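Long-range contacts in xylulose kinase (Bifidobacterium adolescentis ATCC 15703, PDB 3I8B), which probably catalyses the ATP-dependent phosphorylation of D-xylulose to D-xylulose 5-phosphate, as a member of the FGGY carbohydrate kinase family: residues G33-P38 against Q53-Q58; G449-R454 against D487-G492. All coordinates share one frame; numbering follows the deposited sequence.

In the fold
Both contacts involve an outermost strand of a mixed sheet, one in each of the two actin-like ATPase domains of an FGGY kinase. Interaction 1 lays helix 46-58 over edge strand 29-36 of the N-terminal sheet; it is partly buried, built on glycine and alanine, with waters bridging its solvent side. Interaction 2 joins strand 452-455 to 486-490, the outermost strand at one side of the C-terminal sheet, and is a surface contact. The two share no element: the centres of interactions 1 and 2 are 35 Å apart and their nearest atoms about 18 Å. Interaction 1 relies on close apolar contact between small residues and a water-bridged carboxylate, interaction 2 on main-chain hydrogen bonds and a charged pair.

Interaction 1: G33-P38 against Q53-Q58; sequences GQAKHP and QEAAEQ
Strand 33-36 and helix 53-58 run nearly antiparallel, their axes 154° apart and 5.7 Å at closest approach, with the CA atoms of Gln-34 and Ala-55 only 4.3 Å from each other. Small residues permit the close approach. Gly-33 lies beneath the helix backbone, its CA 3.4 Å from Ala-55 O in a CA-H...O contact, where a CB would collide with that oxygen. Ala-55 sets its methyl over the Gln-34 backbone, and the Ala-35 and Ala-55 CB atoms are 4.3 Å apart. On the solvent side, Glu-54 stretches across Ala-35: with CG anti to the backbone N (chi1 173°) and the chain extended beyond, the carboxylate carbon CD comes to 3.4 Å from Ala-35 CB. Waters tie this carboxylate to the strand backbone. One donates to both Gln-34 O (2.5 Å) and Glu-54 OE2 (2.6 Å); another accepts from Lys-36 N and gives OE2 a weak bond. The extended Gln-58 chain passes Gly-33, and Gln-58 NE2 ends 2.7 Å from Gln-34 N, a close pair of donors and not a hydrogen bond. In the N-terminal domain, strand 29-36 is hydrogen-bonded along one edge to strand 16-23, Gly-33 with Val-19 and Ala-35 with Cys-17. Ala-55 also touches Val-19, while Ala-35 meets Ala-51 one turn earlier in helix 46-58, which thus packs over both strands.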
loop_
_atom_site.group_PDB
_atom_site.type_symbol
_atom_site.label_atom_id
_atom_site.label_comp_id
_atom_site.label_asym_id
_atom_site.label_seq_id
_atom_site.Cartn_x
_atom_site.Cartn_y
_atom_site.Cartn_z
ATOM N N GLY A 33 -17.495 10.789 9.514
ATOM C CA GLY A 33 -16.795 11.442 10.608
ATOM C C GLY A 33 -15.298 11.222 10.471
ATOM O O GLY A 33 -14.857 10.249 9.851
ATOM N N GLN A 34 -14.509 12.123 11.048
ATOM C CA GLN A 34 -13.068 12.109 10.821
ATOM C C GLN A 34 -12.355 12.805 11.978
ATOM O O GLN A 34 -12.881 13.765 12.557
ATOM C CB GLN A 34 -12.748 12.806 9.484
ATOM C CG GLN A 34 -11.253 13.003 9.192
ATOM C CD GLN A 34 -10.991 13.671 7.845
ATOM O OE1 GLN A 34 -9.970 14.335 7.657
ATOM N NE2 GLN A 34 -11.906 13.488 6.903
ATOM N N ALA A 35 -11.168 12.310 12.322
ATOM C CA ALA A 35 -10.355 12.913 13.372
ATOM C C ALA A 35 -8.881 12.759 13.029
ATOM O O ALA A 35 -8.510 11.839 12.305
ATOM C CB ALA A 35 -10.653 12.274 14.712
ATOM N N LYS A 36 -8.052 13.655 13.563
ATOM C CA LYS A 36 -6.635 13.728 13.209
ATOM C C LYS A 36 -5.751 12.835 14.057
ATOM O O LYS A 36 -5.996 12.658 15.248
ATOM C CB LYS A 36 -6.122 15.169 13.360
ATOM C CG LYS A 36 -6.704 16.159 12.382
ATOM C CD LYS A 36 -6.004 16.081 11.036
ATOM C CE LYS A 36 -6.255 17.345 10.221
ATOM N NZ LYS A 36 -5.369 17.403 9.027
ATOM N N HIS A 37 -4.706 12.297 13.433
ATOM C CA HIS A 37 -3.603 11.655 14.143
ATOM C C HIS A 37 -2.466 12.658 14.306
ATOM O O HIS A 37 -2.329 13.567 13.490
ATOM C CB HIS A 37 -3.078 10.445 13.355
ATOM C CG HIS A 37 -4.034 9.300 13.283
ATOM N ND1 HIS A 37 -3.988 8.348 12.286
ATOM C CD2 HIS A 37 -5.077 8.952 14.083
ATOM C CE1 HIS A 37 -4.951 7.465 12.477
ATOM N NE2 HIS A 37 -5.621 7.808 13.568
ATOM N N PRO A 38 -1.637 12.490 15.350
ATOM C CA PRO A 38 -0.418 13.303 15.482
ATOM C C PRO A 38 0.508 13.099 14.283
ATOM O O PRO A 38 0.473 12.050 13.643
ATOM C CB PRO A 38 0.253 12.742 16.746
ATOM C CG PRO A 38 -0.837 11.963 17.466
ATOM C CD PRO A 38 -1.752 11.464 16.404
ATOM N N GLN A 53 -12.474 6.812 17.983
ATOM C CA GLN A 53 -13.601 7.102 18.840
ATOM C C GLN A 53 -14.237 8.441 18.480
ATOM O O GLN A 53 -15.448 8.532 18.391
ATOM C CB GLN A 53 -13.156 7.134 20.294
ATOM C CG GLN A 53 -13.282 5.808 21.016
ATOM C CD GLN A 53 -13.927 5.981 22.384
ATOM O OE1 GLN A 53 -13.602 6.913 23.142
ATOM N NE2 GLN A 53 -14.854 5.093 22.702
ATOM N N GLU A 54 -13.402 9.460 18.267
ATOM C CA GLU A 54 -13.881 10.803 17.956
ATOM C C GLU A 54 -14.504 10.828 16.564
ATOM O O GLU A 54 -15.529 11.472 16.338
ATOM C CB GLU A 54 -12.730 11.819 18.057
ATOM C CG GLU A 54 -13.084 13.237 17.593
ATOM C CD GLU A 54 -11.853 14.102 17.329
ATOM O OE1 GLU A 54 -10.813 13.894 18.013
ATOM O OE2 GLU A 54 -11.931 14.989 16.440
ATOM N N ALA A 55 -13.890 10.097 15.639
ATOM C CA ALA A 55 -14.392 9.972 14.275
ATOM C C ALA A 55 -15.745 9.285 14.248
ATOM O O ALA A 55 -16.662 9.735 13.547
ATOM C CB ALA A 55 -13.399 9.195 13.406
ATOM N N ALA A 56 -15.864 8.181 14.990
ATOM C CA ALA A 56 -17.125 7.426 15.048
ATOM C C ALA A 56 -18.269 8.236 15.684
ATOM O O ALA A 56 -19.420 8.162 15.246
ATOM C CB ALA A 56 -16.925 6.109 15.805
ATOM N N GLU A 57 -17.945 8.988 16.732
ATOM C CA GLU A 57 -18.908 9.873 17.374
ATOM C C GLU A 57 -19.396 10.942 16.397
ATOM O O GLU A 57 -20.587 11.232 16.330
ATOM C CB GLU A 57 -18.289 10.525 18.619
ATOM C CG GLU A 57 -18.296 9.625 19.846
ATOM C CD GLU A 57 -19.715 9.218 20.245
ATOM O OE1 GLU A 57 -20.469 10.068 20.772
ATOM O OE2 GLU A 57 -20.080 8.045 20.034
ATOM N N GLN A 58 -18.468 11.532 15.651
ATOM C CA GLN A 58 -18.818 12.533 14.652
ATOM C C GLN A 58 -19.716 11.937 13.572
ATOM O O GLN A 58 -20.562 12.631 13.003
ATOM C CB GLN A 58 -17.565 13.161 14.018
ATOM C CG GLN A 58 -17.914 14.326 13.088
ATOM C CD GLN A 58 -16.706 15.038 12.522
ATOM O OE1 GLN A 58 -16.503 16.228 12.769
ATOM N NE2 GLN A 58 -15.905 14.324 11.750
HETATM O O HOH W 1 -13.547 15.261 14.427
HETATM O O HOH W 2 -9.148 15.809 14.806
HETATM O O HOH W 3 -7.674 13.619 16.893
#

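Interaction 2: G449-R454 against D487-G492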
loop_
_atom_site.group_PDB
_atom_site.type_symbol
_atom_site.label_atom_id
_atom_site.label_comp_id
_atom_site.label_asym_id
_atom_site.label_seq_id
_atom_site.Cartn_x
_atom_site.Cartn_y
_atom_site.Cartn_z
ATOM N N GLY A 449 -0.791 4.377 -23.586
ATOM C CA GLY A 449 -1.135 3.458 -24.657
ATOM C C GLY A 449 -2.551 2.917 -24.620
ATOM O O GLY A 449 -2.841 1.937 -25.297
HETATM N N MSE A 450 -3.417 3.559 -23.836
HETATM C CA MSE A 450 -4.815 3.144 -23.658
HETATM C C MSE A 450 -5.657 4.309 -23.176
HETATM O O MSE A 450 -5.135 5.341 -22.781
HETATM C CB MSE A 450 -4.943 2.082 -22.565
HETATM C CG MSE A 450 -4.442 0.723 -22.893
HETATM SE SE MSE A 450 -4.827 -0.483 -21.386
HETATM C CE MSE A 450 -4.379 -2.140 -22.317
ATOM N N ASP A 451 -6.970 4.098 -23.160
ATOM C CA ASP A 451 -7.898 4.957 -22.445
ATOM C C ASP A 451 -7.468 5.079 -20.989
ATOM O O ASP A 451 -6.962 4.125 -20.399
ATOM C CB ASP A 451 -9.303 4.353 -22.490
ATOM C CG ASP A 451 -9.971 4.518 -23.841
ATOM O OD1 ASP A 451 -9.302 4.963 -24.800
ATOM O OD2 ASP A 451 -11.178 4.210 -23.934
ATOM N N VAL A 452 -7.677 6.255 -20.414
ATOM C CA VAL A 452 -7.383 6.478 -19.011
ATOM C C VAL A 452 -8.634 6.977 -18.325
ATOM O O VAL A 452 -9.086 8.103 -18.569
ATOM C CB VAL A 452 -6.246 7.501 -18.811
ATOM C CG1 VAL A 452 -5.921 7.655 -17.321
ATOM C CG2 VAL A 452 -5.021 7.061 -19.574
ATOM N N THR A 453 -9.205 6.116 -17.486
ATOM C CA THR A 453 -10.386 6.455 -16.717
ATOM C C THR A 453 -10.041 7.281 -15.481
ATOM O O THR A 453 -9.092 6.970 -14.749
ATOM C CB THR A 453 -11.146 5.177 -16.289
ATOM O OG1 THR A 453 -11.678 4.527 -17.450
ATOM C CG2 THR A 453 -12.267 5.517 -15.333
ATOM N N ARG A 454 -10.818 8.339 -15.250
ATOM C CA ARG A 454 -10.646 9.172 -14.062
ATOM C C ARG A 454 -11.846 9.035 -13.128
ATOM O O ARG A 454 -12.869 9.701 -13.320
ATOM C CB ARG A 454 -10.441 10.643 -14.439
ATOM C CG ARG A 454 -9.065 10.961 -14.995
ATOM C CD ARG A 454 -8.884 12.450 -15.190
ATOM N NE ARG A 454 -9.876 12.986 -16.113
ATOM C CZ ARG A 454 -10.895 13.758 -15.746
ATOM N NH1 ARG A 454 -11.048 14.104 -14.473
ATOM N NH2 ARG A 454 -11.758 14.194 -16.656
ATOM N N ASP A 487 -15.402 10.700 -13.252
ATOM C CA ASP A 487 -15.289 12.093 -13.701
ATOM C C ASP A 487 -15.152 12.188 -15.216
ATOM O O ASP A 487 -15.691 13.102 -15.837
ATOM C CB ASP A 487 -14.090 12.786 -13.048
ATOM C CG ASP A 487 -14.459 13.530 -11.781
ATOM O OD1 ASP A 487 -15.621 13.972 -11.669
ATOM O OD2 ASP A 487 -13.578 13.690 -10.905
ATOM N N GLY A 488 -14.417 11.254 -15.809
ATOM C CA GLY A 488 -14.194 11.272 -17.240
ATOM C C GLY A 488 -13.265 10.174 -17.719
ATOM O O GLY A 488 -12.616 9.502 -16.915
ATOM N N VAL A 489 -13.228 9.980 -19.037
ATOM C CA VAL A 489 -12.319 9.032 -19.667
ATOM C C VAL A 489 -11.473 9.776 -20.707
ATOM O O VAL A 489 -12.015 10.404 -21.624
ATOM C CB VAL A 489 -13.082 7.882 -20.366
ATOM C CG1 VAL A 489 -12.100 6.885 -20.966
ATOM C CG2 VAL A 489 -14.044 7.183 -19.395
ATOM N N GLU A 490 -10.150 9.731 -20.555
ATOM C CA GLU A 490 -9.255 10.372 -21.521
ATOM C C GLU A 490 -8.868 9.411 -22.635
ATOM O O GLU A 490 -8.390 8.294 -22.389
ATOM C CB GLU A 490 -7.991 10.914 -20.842
ATOM C CG GLU A 490 -8.240 11.690 -19.562
ATOM C CD GLU A 490 -8.853 13.059 -19.790
ATOM O OE1 GLU A 490 -8.803 13.571 -20.929
ATOM O OE2 GLU A 490 -9.377 13.633 -18.815
ATOM N N THR A 491 -9.073 9.842 -23.869
ATOM C CA THR A 491 -8.711 9.024 -25.009
ATOM C C THR A 491 -7.721 9.791 -25.859
ATOM O O THR A 491 -7.739 11.018 -25.887
ATOM C CB THR A 491 -9.940 8.650 -25.858
ATOM O OG1 THR A 491 -10.468 9.830 -26.474
ATOM C CG2 THR A 491 -11.015 8.007 -24.983
ATOM N N GLY A 492 -6.854 9.065 -26.550
ATOM C CA GLY A 492 -5.867 9.694 -27.397
ATOM C C GLY A 492 -5.128 8.638 -28.176
ATOM O O GLY A 492 -4.818 7.573 -27.645
HETATM O O HOH W 4 -7.268 6.084 -26.487
HETATM O O HOH W 5 -10.243 13.163 -11.726
#
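Arg-454 and Glu-490 slant across each other on one face of an antiparallel strand pair at the edge of the C-terminal domain sheet, their guanidinium and carboxylate planes 36° apart. Glu-490 OE2 lies at the guanidinium edge and accepts from Arg-454 NE at 2.8 Å in a salt bridge, though the modelled position of OE2 is less certain. Bends at Arg-454 chi3 (-60°) and Glu-490 chi2 (-73°) fold the two chains together. Gly-488 N lies over one guanidinium face, offset toward its rim. With an alanine in place of this arginine, Glu-490 would probably lose its charged mate and the backbone at Gly-488 its cover. Next along the same face, Val-452 and Glu-490 form a hydrogen-bonded pair, while Val-452 also packs on Ala-444 of helix 438-448. On the opposite face, Thr-453 OG1 approaches Val-489 CG2. Past the end of the paired strands, Asp-451 and Thr-491 lie side by side, Asp-451 OD1 3.5 Å from Thr-491 CG2. At the other end, a classic beta bulge sets Asp-487 and Gly-488 opposite Arg-454. Asp-487 N gives Arg-454 O a 2.7 Å hydrogen bond. The bond from Gly-488 N to Arg-454 O is weak, 3.3 Å long.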